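Local coordinates for protein diguanylate cyclase (Vibrio cholerae serotype O1, PDB 6EIB) that makes the bacterial second messenger c-di-GMP from two molecules of GTP through its magnesium-dependent GGDEF-family (GGEEF) domain, and so takes part in biofilm formation, at residues 55-68 with 97-111. Numbering follows the deposited sequence.
With ACT (acetate ion), chain P; SO4 (sulfate ion), chain F.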
ATOM      1  N   GLU A  55     -16.463  -1.311  -4.301  1.00 39.01           N
ATOM      2  CA  GLU A  55     -16.729  -0.773  -2.964  1.00 38.88           C
ATOM      3  C   GLU A  55     -15.601  -1.087  -2.015  1.00 35.58           C
ATOM      4  O   GLU A  55     -15.273  -0.279  -1.133  1.00 35.41           O
ATOM      5  CB  GLU A  55     -18.036  -1.328  -2.389  1.00 42.20           C
ATOM      6  CG  GLU A  55     -19.290  -0.770  -3.026  1.00 46.75           C
ATOM      7  CD  GLU A  55     -20.568  -1.397  -2.461  1.00 49.88           C
ATOM      8  OE1 GLU A  55     -20.477  -2.333  -1.624  1.00 49.93           O
ATOM      9  OE2 GLU A  55     -21.660  -0.945  -2.865  1.00 52.08           O
ATOM     10  N   VAL A  56     -15.052  -2.293  -2.161  1.00 33.14           N
ATOM     11  CA  VAL A  56     -13.916  -2.735  -1.361  1.00 30.49           C
ATOM     12  C   VAL A  56     -12.717  -1.837  -1.606  1.00 31.63           C
ATOM     13  O   VAL A  56     -12.064  -1.383  -0.659  1.00 32.59           O
ATOM     14  CB  VAL A  56     -13.502  -4.184  -1.688  1.00 28.61           C
ATOM     15  CG1 VAL A  56     -12.295  -4.579  -0.821  1.00 26.56           C
ATOM     16  CG2 VAL A  56     -14.669  -5.141  -1.481  1.00 29.22           C
ATOM     17  N   LEU A  57     -12.431  -1.587  -2.884  1.00 31.91           N
ATOM     18  CA  LEU A  57     -11.325  -0.710  -3.266  1.00 31.25           C
ATOM     19  C   LEU A  57     -11.551   0.682  -2.653  1.00 34.16           C
ATOM     20  O   LEU A  57     -10.643   1.287  -2.093  1.00 34.71           O
ATOM     21  CB  LEU A  57     -11.232  -0.591  -4.782  1.00 30.22           C
ATOM     22  CG  LEU A  57     -10.933  -1.859  -5.592  1.00 28.80           C
ATOM     23  CD1 LEU A  57     -11.108  -1.612  -7.070  1.00 29.36           C
ATOM     24  CD2 LEU A  57      -9.556  -2.345  -5.296  1.00 27.00           C
ATOM     25  N   CYS A  58     -12.786   1.155  -2.727  1.00 35.63           N
ATOM     26  CA  CYS A  58     -13.109   2.467  -2.198  1.00 38.63           C
ATOM     27  C   CYS A  58     -12.933   2.568  -0.694  1.00 38.05           C
ATOM     28  O   CYS A  58     -12.347   3.545  -0.211  1.00 39.02           O
ATOM     29  CB  CYS A  58     -14.539   2.841  -2.566  1.00 41.69           C
ATOM     30  SG  CYS A  58     -14.660   3.373  -4.269  1.00 60.12           S
ATOM     31  N   PHE A  59     -13.415   1.563   0.030  1.00 36.59           N
ATOM     32  CA  PHE A  59     -13.224   1.475   1.473  1.00 33.98           C
ATOM     33  C   PHE A  59     -11.739   1.449   1.832  1.00 32.98           C
ATOM     34  O   PHE A  59     -11.327   2.070   2.816  1.00 33.73           O
ATOM     35  CB  PHE A  59     -13.917   0.240   2.045  1.00 32.04           C
ATOM     36  CG  PHE A  59     -13.654   0.046   3.511  1.00 29.65           C
ATOM     37  CD1 PHE A  59     -14.426   0.707   4.458  1.00 29.85           C
ATOM     38  CD2 PHE A  59     -12.601  -0.751   3.945  1.00 28.05           C
ATOM     39  CE1 PHE A  59     -14.165   0.554   5.818  1.00 29.47           C
ATOM     40  CE2 PHE A  59     -12.336  -0.902   5.304  1.00 27.53           C
ATOM     41  CZ  PHE A  59     -13.110  -0.243   6.229  1.00 28.02           C
ATOM     42  N   LEU A  60     -10.939   0.720   1.055  1.00 30.54           N
ATOM     43  CA  LEU A  60      -9.502   0.621   1.342  1.00 28.41           C
ATOM     44  C   LEU A  60      -8.836   1.984   1.185  1.00 29.08           C
ATOM     45  O   LEU A  60      -7.986   2.386   2.011  1.00 26.64           O
ATOM     46  CB  LEU A  60      -8.814  -0.393   0.426  1.00 26.57           C
ATOM     47  CG  LEU A  60      -7.314  -0.558   0.680  1.00 25.27           C
ATOM     48  CD1 LEU A  60      -7.025  -0.935   2.117  1.00 24.93           C
ATOM     49  CD2 LEU A  60      -6.666  -1.603  -0.293  1.00 27.42           C
ATOM     50  N   ALA A  61      -9.223   2.697   0.132  1.00 31.72           N
ATOM     51  CA  ALA A  61      -8.718   4.048  -0.078  1.00 34.10           C
ATOM     52  C   ALA A  61      -9.139   4.960   1.076  1.00 36.23           C
ATOM     53  O   ALA A  61      -8.316   5.733   1.588  1.00 36.95           O
ATOM     54  CB  ALA A  61      -9.218   4.612  -1.397  1.00 35.20           C
ATOM     55  N   LYS A  62     -10.405   4.879   1.481  1.00 38.84           N
ATOM     56  CA  LYS A  62     -10.881   5.673   2.625  1.00 40.66           C
ATOM     57  C   LYS A  62     -10.064   5.328   3.866  1.00 37.73           C
ATOM     58  O   LYS A  62      -9.649   6.197   4.632  1.00 37.72           O
ATOM     59  CB  LYS A  62     -12.365   5.438   2.895  1.00 45.27           C
ATOM     60  CG  LYS A  62     -13.310   6.036   1.865  1.00 49.31           C
ATOM     61  CD  LYS A  62     -14.794   5.935   2.293  1.00 52.76           C
ATOM     62  CE  LYS A  62     -15.367   4.510   2.293  1.00 53.69           C
ATOM     63  NZ  LYS A  62     -15.588   3.966   0.908  1.00 53.84           N
ATOM     64  N   LEU A  63      -9.782   4.042   4.009  1.00 35.79           N
ATOM     65  CA  LEU A  63      -9.014   3.537   5.136  1.00 34.84           C
ATOM     66  C   LEU A  63      -7.606   4.121   5.208  1.00 34.11           C
ATOM     67  O   LEU A  63      -7.143   4.461   6.308  1.00 34.49           O
ATOM     68  CB  LEU A  63      -8.921   1.999   5.057  1.00 32.66           C
ATOM     69  CG  LEU A  63      -8.391   1.257   6.286  1.00 31.55           C
ATOM     70  CD1 LEU A  63      -9.170   1.678   7.572  1.00 38.21           C
ATOM     71  CD2 LEU A  63      -8.448  -0.269   6.058  1.00 29.98           C
ATOM     72  N   PHE A  64      -6.954   4.288   4.048  1.00 31.83           N
ATOM     73  CA  PHE A  64      -5.616   4.869   4.029  1.00 32.15           C
ATOM     74  C   PHE A  64      -5.633   6.251   4.689  1.00 34.38           C
ATOM     75  O   PHE A  64      -4.782   6.560   5.527  1.00 34.46           O
ATOM     76  CB  PHE A  64      -5.080   5.010   2.603  1.00 31.44           C
ATOM     77  CG  PHE A  64      -4.869   3.707   1.885  1.00 30.64           C
ATOM     78  CD1 PHE A  64      -4.694   2.525   2.587  1.00 30.62           C
ATOM     79  CD2 PHE A  64      -4.792   3.686   0.500  1.00 30.81           C
ATOM     80  CE1 PHE A  64      -4.471   1.327   1.916  1.00 30.79           C
ATOM     81  CE2 PHE A  64      -4.570   2.495  -0.192  1.00 30.57           C
ATOM     82  CZ  PHE A  64      -4.404   1.317   0.518  1.00 31.28           C
ATOM     83  N   GLN A  65      -6.595   7.071   4.287  1.00 37.37           N
ATOM     84  CA  GLN A  65      -6.774   8.414   4.841  1.00 41.33           C
ATOM     85  C   GLN A  65      -6.990   8.439   6.351  1.00 42.60           C
ATOM     86  O   GLN A  65      -6.403   9.261   7.057  1.00 43.37           O
ATOM     87  CB  GLN A  65      -7.959   9.112   4.179  1.00 45.85           C
ATOM     88  CG  GLN A  65      -7.768   9.560   2.745  1.00 49.16           C
ATOM     89  CD  GLN A  65      -9.037  10.213   2.180  1.00 54.14           C
ATOM     90  OE1 GLN A  65      -9.697   9.650   1.301  1.00 55.79           O
ATOM     91  NE2 GLN A  65      -9.410  11.375   2.728  1.00 55.89           N
ATOM     92  N   SER A  66      -7.877   7.569   6.820  1.00 43.14           N
ATOM     93  CA  SER A  66      -8.252   7.492   8.230  1.00 46.82           C
ATOM     94  C   SER A  66      -7.076   7.099   9.113  1.00 45.19           C
ATOM     95  O   SER A  66      -6.867   7.673  10.192  1.00 45.50           O
ATOM     96  CB  SER A  66      -9.387   6.480   8.407  1.00 48.78           C
ATOM     97  OG  SER A  66      -9.598   6.190   9.779  1.00 52.06           O
ATOM     98  N   VAL A  67      -6.335   6.098   8.654  1.00 41.06           N
ATOM     99  CA  VAL A  67      -5.204   5.567   9.398  1.00 40.74           C
ATOM    100  C   VAL A  67      -3.957   6.454   9.283  1.00 41.09           C
ATOM    101  O   VAL A  67      -3.233   6.628  10.254  1.00 42.39           O
ATOM    102  CB  VAL A  67      -4.869   4.134   8.933  1.00 39.01           C
ATOM    103  CG1 VAL A  67      -3.552   3.673   9.523  1.00 39.43           C
ATOM    104  CG2 VAL A  67      -6.015   3.182   9.289  1.00 38.46           C
ATOM    105  N   ILE A  68      -3.691   6.983   8.091  1.00 40.47           N
ATOM    106  CA  ILE A  68      -2.530   7.840   7.903  1.00 41.59           C
ATOM    107  C   ILE A  68      -2.988   9.293   7.857  1.00 46.88           C
ATOM    108  O   ILE A  68      -3.308   9.831   6.794  1.00 46.74           O
ATOM    109  CB  ILE A  68      -1.773   7.504   6.609  1.00 38.67           C
ATOM    110  CG1 ILE A  68      -1.563   5.986   6.481  1.00 36.74           C
ATOM    111  CG2 ILE A  68      -0.477   8.269   6.532  1.00 38.10           C
ATOM    112  CD1 ILE A  68      -1.007   5.581   5.128  1.00 35.22           C
ATOM    113  N   LEU A  97       2.079   1.632  10.373  1.00 27.98           N
ATOM    114  CA  LEU A  97       0.902   2.075   9.647  1.00 27.30           C
ATOM    115  C   LEU A  97       0.358   0.964   8.765  1.00 26.57           C
ATOM    116  O   LEU A  97      -0.862   0.733   8.684  1.00 26.44           O
ATOM    117  CB  LEU A  97       1.226   3.289   8.797  1.00 28.00           C
ATOM    118  CG  LEU A  97       1.604   4.512   9.629  1.00 32.17           C
ATOM    119  CD1 LEU A  97       2.086   5.614   8.697  1.00 31.91           C
ATOM    120  CD2 LEU A  97       0.432   4.974  10.541  1.00 30.22           C
ATOM    121  N   ALA A  98       1.271   0.253   8.121  1.00 24.25           N
ATOM    122  CA  ALA A  98       0.826  -0.812   7.238  1.00 22.55           C
ATOM    123  C   ALA A  98       0.066  -1.869   8.017  1.00 22.68           C
ATOM    124  O   ALA A  98      -0.971  -2.351   7.544  1.00 22.05           O
ATOM    125  CB  ALA A  98       1.999  -1.412   6.509  1.00 22.35           C
ATOM    126  N   GLU A  99       0.566  -2.223   9.205  1.00 25.33           N
ATOM    127  CA  GLU A  99      -0.086  -3.230  10.032  1.00 28.99           C
ATOM    128  C   GLU A  99      -1.483  -2.806  10.479  1.00 30.68           C
ATOM    129  O   GLU A  99      -2.397  -3.652  10.562  1.00 30.62           O
ATOM    130  CB  GLU A  99       0.754  -3.558  11.275  1.00 32.80           C
ATOM    131  CG  GLU A  99       1.950  -4.482  11.060  1.00 35.46           C
ATOM    132  CD  GLU A  99       1.559  -5.941  10.743  1.00 39.52           C
ATOM    133  OE1 GLU A  99       0.360  -6.287  10.683  1.00 41.47           O
ATOM    134  OE2 GLU A  99       2.470  -6.769  10.593  1.00 41.34           O
ATOM    135  N   GLN A 100      -1.628  -1.522  10.820  1.00 29.56           N
ATOM    136  CA  GLN A 100      -2.926  -0.974  11.216  1.00 32.02           C
ATOM    137  C   GLN A 100      -3.912  -1.046  10.043  1.00 29.92           C
ATOM    138  O   GLN A 100      -5.084  -1.366  10.228  1.00 29.49           O
ATOM    139  CB  GLN A 100      -2.780   0.472  11.702  1.00 35.49           C
ATOM    140  CG  GLN A 100      -2.056   0.616  13.033  1.00 39.84           C
ATOM    141  CD  GLN A 100      -2.024   2.050  13.516  1.00 43.94           C
ATOM    142  OE1 GLN A 100      -1.951   2.980  12.716  1.00 44.31           O
ATOM    143  NE2 GLN A 100      -2.090   2.240  14.832  1.00 47.98           N
ATOM    144  N   ILE A 101      -3.450  -0.703   8.843  1.00 26.80           N
ATOM    145  CA  ILE A 101      -4.306  -0.819   7.677  1.00 24.86           C
ATOM    146  C   ILE A 101      -4.726  -2.293   7.463  1.00 24.34           C
ATOM    147  O   ILE A 101      -5.900  -2.560   7.192  1.00 25.08           O
ATOM    148  CB  ILE A 101      -3.592  -0.291   6.407  1.00 29.68           C
ATOM    149  CG1 ILE A 101      -3.366   1.214   6.510  1.00 29.43           C
ATOM    150  CG2 ILE A 101      -4.373  -0.632   5.093  1.00 21.88           C
ATOM    151  CD1 ILE A 101      -2.253   1.684   5.611  1.00 26.95           C
ATOM    152  N   ARG A 102      -3.766  -3.225   7.565  1.00 22.69           N
ATOM    153  CA  ARG A 102      -4.037  -4.661   7.388  1.00 22.77           C
ATOM    154  C   ARG A 102      -5.119  -5.108   8.367  1.00 25.48           C
ATOM    155  O   ARG A 102      -6.072  -5.808   7.994  1.00 26.26           O
ATOM    156  CB  ARG A 102      -2.762  -5.496   7.598  1.00 23.16           C
ATOM    157  CG  ARG A 102      -2.979  -6.998   7.424  1.00 24.18           C
ATOM    158  CD  ARG A 102      -1.819  -7.859   7.931  1.00 26.25           C
ATOM    159  NE  ARG A 102      -1.455  -7.604   9.318  1.00 30.02           N
ATOM    160  CZ  ARG A 102      -2.186  -7.964  10.369  1.00 31.65           C
ATOM    161  NH1 ARG A 102      -3.355  -8.578  10.207  1.00 30.26           N
ATOM    162  NH2 ARG A 102      -1.754  -7.688  11.583  1.00 34.57           N
ATOM    163  N   GLN A 103      -4.938  -4.711   9.626  1.00 25.70           N
ATOM    164  CA  GLN A 103      -5.848  -5.121  10.701  1.00 29.35           C
ATOM    165  C   GLN A 103      -7.229  -4.544  10.572  1.00 29.54           C
ATOM    166  O   GLN A 103      -8.212  -5.255  10.758  1.00 29.57           O
ATOM    167  CB  GLN A 103      -5.288  -4.740  12.045  1.00 34.40           C
ATOM    168  CG  GLN A 103      -4.232  -5.683  12.569  1.00 39.89           C
ATOM    169  CD  GLN A 103      -3.422  -5.047  13.686  1.00 45.67           C
ATOM    170  OE1 GLN A 103      -3.352  -3.814  13.795  1.00 48.11           O
ATOM    171  NE2 GLN A 103      -2.876  -5.882  14.577  1.00 47.68           N
ATOM    172  N   ARG A 104      -7.321  -3.246  10.299  1.00 29.13           N
ATOM    173  CA  ARG A 104      -8.645  -2.639  10.188  1.00 30.81           C
ATOM    174  C   ARG A 104      -9.393  -3.101   8.946  1.00 27.97           C
ATOM    175  O   ARG A 104     -10.631  -3.187   8.945  1.00 27.67           O
ATOM    176  CB  ARG A 104      -8.545  -1.108  10.246  1.00 35.51           C
ATOM    177  CG  ARG A 104      -8.285  -0.632  11.668  1.00 42.13           C
ATOM    178  CD  ARG A 104      -8.606   0.838  11.844  1.00 47.46           C
ATOM    179  NE  ARG A 104      -9.967   1.161  11.410  1.00 48.37           N
ATOM    180  CZ  ARG A 104     -10.341   2.400  11.110  1.00 48.74           C
ATOM    181  NH1 ARG A 104      -9.459   3.383  11.211  1.00 48.98           N
ATOM    182  NH2 ARG A 104     -11.567   2.653  10.681  1.00 49.53           N
ATOM    183  N   PHE A 105      -8.656  -3.437   7.888  1.00 24.85           N
ATOM    184  CA  PHE A 105      -9.298  -3.982   6.730  1.00 23.27           C
ATOM    185  C   PHE A 105      -9.878  -5.363   7.062  1.00 25.33           C
ATOM    186  O   PHE A 105     -11.018  -5.676   6.699  1.00 28.62           O
ATOM    187  CB  PHE A 105      -8.284  -4.047   5.576  1.00 21.11           C
ATOM    188  CG  PHE A 105      -8.885  -4.389   4.247  1.00 21.20           C
ATOM    189  CD1 PHE A 105      -9.643  -3.458   3.549  1.00 21.97           C
ATOM    190  CD2 PHE A 105      -8.633  -5.622   3.664  1.00 22.51           C
ATOM    191  CE1 PHE A 105     -10.164  -3.765   2.292  1.00 22.90           C
ATOM    192  CE2 PHE A 105      -9.156  -5.943   2.404  1.00 22.28           C
ATOM    193  CZ  PHE A 105      -9.918  -5.022   1.725  1.00 22.68           C
ATOM    194  N   ALA A 106      -9.096  -6.183   7.764  1.00 24.87           N
ATOM    195  CA  ALA A 106      -9.493  -7.541   8.125  1.00 24.85           C
ATOM    196  C   ALA A 106     -10.693  -7.512   9.069  1.00 27.99           C
ATOM    197  O   ALA A 106     -11.492  -8.453   9.133  1.00 28.02           O
ATOM    198  CB  ALA A 106      -8.333  -8.286   8.790  1.00 23.66           C
ATOM    199  N   GLU A 107     -10.775  -6.446   9.843  1.00 29.07           N
ATOM    200  CA  GLU A 107     -11.830  -6.301  10.852  1.00 32.53           C
ATOM    201  C   GLU A 107     -13.135  -5.729  10.290  1.00 32.83           C
ATOM    202  O   GLU A 107     -14.160  -5.754  10.967  1.00 34.31           O
ATOM    203  CB  GLU A 107     -11.344  -5.430  12.005  1.00 36.13           C
ATOM    204  CG  GLU A 107     -10.364  -6.093  12.950  1.00 38.82           C
ATOM    205  CD  GLU A 107      -9.584  -5.070  13.774  1.00 43.22           C
ATOM    206  OE1 GLU A 107      -9.692  -3.840  13.503  1.00 43.38           O
ATOM    207  OE2 GLU A 107      -8.865  -5.495  14.708  1.00 46.48           O
ATOM    208  N   HIS A 108     -13.097  -5.138   9.096  1.00 31.44           N
ATOM    209  CA  HIS A 108     -14.308  -4.526   8.556  1.00 31.60           C
ATOM    210  C   HIS A 108     -15.194  -5.569   7.869  1.00 31.06           C
ATOM    211  O   HIS A 108     -14.751  -6.283   6.983  1.00 29.87           O
ATOM    212  CB  HIS A 108     -13.967  -3.390   7.602  1.00 31.83           C
ATOM    213  CG  HIS A 108     -15.168  -2.698   7.048  1.00 33.92           C
ATOM    214  ND1 HIS A 108     -15.851  -1.721   7.744  1.00 36.28           N
ATOM    215  CD2 HIS A 108     -15.784  -2.800   5.843  1.00 33.96           C
ATOM    216  CE1 HIS A 108     -16.859  -1.285   7.010  1.00 37.33           C
ATOM    217  NE2 HIS A 108     -16.844  -1.929   5.852  1.00 36.42           N
ATOM    218  N   PRO A 109     -16.451  -5.686   8.309  1.00 31.66           N
ATOM    219  CA  PRO A 109     -17.378  -6.622   7.664  1.00 31.63           C
ATOM    220  C   PRO A 109     -17.919  -6.026   6.365  1.00 31.95           C
ATOM    221  O   PRO A 109     -18.212  -4.809   6.344  1.00 30.95           O
ATOM    222  CB  PRO A 109     -18.507  -6.763   8.690  1.00 32.72           C
ATOM    223  CG  PRO A 109     -18.506  -5.431   9.398  1.00 30.87           C
ATOM    224  CD  PRO A 109     -17.074  -4.985   9.454  1.00 33.10           C
ATOM    225  N   PHE A 110     -18.007  -6.831   5.305  1.00 30.79           N
ATOM    226  CA  PHE A 110     -18.417  -6.322   4.006  1.00 27.68           C
ATOM    227  C   PHE A 110     -19.730  -6.926   3.567  1.00 28.93           C
ATOM    228  O   PHE A 110     -19.881  -8.139   3.647  1.00 28.88           O
ATOM    229  CB  PHE A 110     -17.364  -6.646   2.930  1.00 26.95           C
ATOM    230  CG  PHE A 110     -16.143  -5.764   2.963  1.00 26.30           C
ATOM    231  CD1 PHE A 110     -16.165  -4.523   2.350  1.00 25.35           C
ATOM    232  CD2 PHE A 110     -14.978  -6.178   3.596  1.00 25.09           C
ATOM    233  CE1 PHE A 110     -15.073  -3.708   2.368  1.00 26.03           C
ATOM    234  CE2 PHE A 110     -13.873  -5.343   3.626  1.00 25.17           C
ATOM    235  CZ  PHE A 110     -13.919  -4.116   3.002  1.00 25.13           C
ATOM    236  N   PHE A 111     -20.645  -6.109   3.043  1.00 30.16           N
ATOM    237  CA  PHE A 111     -21.831  -6.623   2.371  1.00 34.03           C
ATOM    238  C   PHE A 111     -22.816  -7.292   3.341  1.00 32.70           C
ATOM    239  O   PHE A 111     -22.480  -7.552   4.495  1.00 36.93           O
ATOM    240  CB  PHE A 111     -21.460  -7.631   1.275  1.00 33.87           C
ATOM    241  CG  PHE A 111     -20.260  -7.232   0.445  1.00 34.64           C
ATOM    242  CD1 PHE A 111     -20.087  -5.920   0.014  1.00 35.79           C
ATOM    243  CD2 PHE A 111     -19.298  -8.183   0.103  1.00 34.49           C
ATOM    244  CE1 PHE A 111     -18.965  -5.559  -0.763  1.00 34.99           C
ATOM    245  CE2 PHE A 111     -18.184  -7.828  -0.662  1.00 33.95           C
ATOM    246  CZ  PHE A 111     -18.026  -6.513  -1.082  1.00 33.37           C
TER
HETATM  247  C   ACT P 212      -4.058  -9.462  14.047  1.00 67.41           C
HETATM  248  O   ACT P 212      -4.098 -10.691  14.270  1.00 67.63           O
HETATM  249  OXT ACT P 212      -2.925  -8.986  13.815  1.00 67.08           O
HETATM  250  CH3 ACT P 212      -5.289  -8.603  14.071  1.00 67.47           C
HETATM  251  S   SO4 F 202     -14.744   0.619  10.300  1.00 47.09           S
HETATM  252  O1  SO4 F 202     -15.900   0.798   9.426  1.00 46.25           O
HETATM  253  O2  SO4 F 202     -15.113   0.822  11.696  1.00 47.92           O
HETATM  254  O3  SO4 F 202     -14.220  -0.742  10.244  1.00 47.34           O
HETATM  255  O4  SO4 F 202     -13.748   1.608   9.880  1.00 47.99           O
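Arg104 NH1 donates to Ser66 OG (3.2 Å, N-H...O 153°), which lies slightly tilted from the guanidinium plane. A bend at chi3 lays the guanidinium across Leu63, whose CD1 sits centrally over one face, while NH2 faces a sulfate, probably from the crystallisation liquor. His108 ND1 binds the same ion, and its ring stacks face to face on Phe59, centroids 3.8 Å apart and planes at 20°. Phe110 completes this aromatic cluster in an offset edge-to-face arrangement with Phe59, the planes nearly perpendicular. Alongside these polar and aromatic contacts the helices mesh knobs-into-holes. Phe105 drops among Val56, Phe59, Leu60 and Leu63, its CZ 3.5 Å from Val56 CG1. Ile101 fits among Leu60, Leu63, Phe64 and Val67; its CG2, anti to the backbone N, meets the edge of the Phe64 ring at CE1 (3.7 Å). Val67 in turn sits among Leu97, Gln100, Ile101 and Arg104. Past the helix, Phe111 CZ touches Val56 CG2 at 3.6 Å. Leu60 and Phe64 also rest on Phe82 and strand 31-38, and Phe105 on Leu119. The axes of segments 55-67 and 97-107 cross at 133°; their parent helices, 50-67 and 91-107, thus pack together against the central sheet, as in the alpha/beta fold of GGDEF domains.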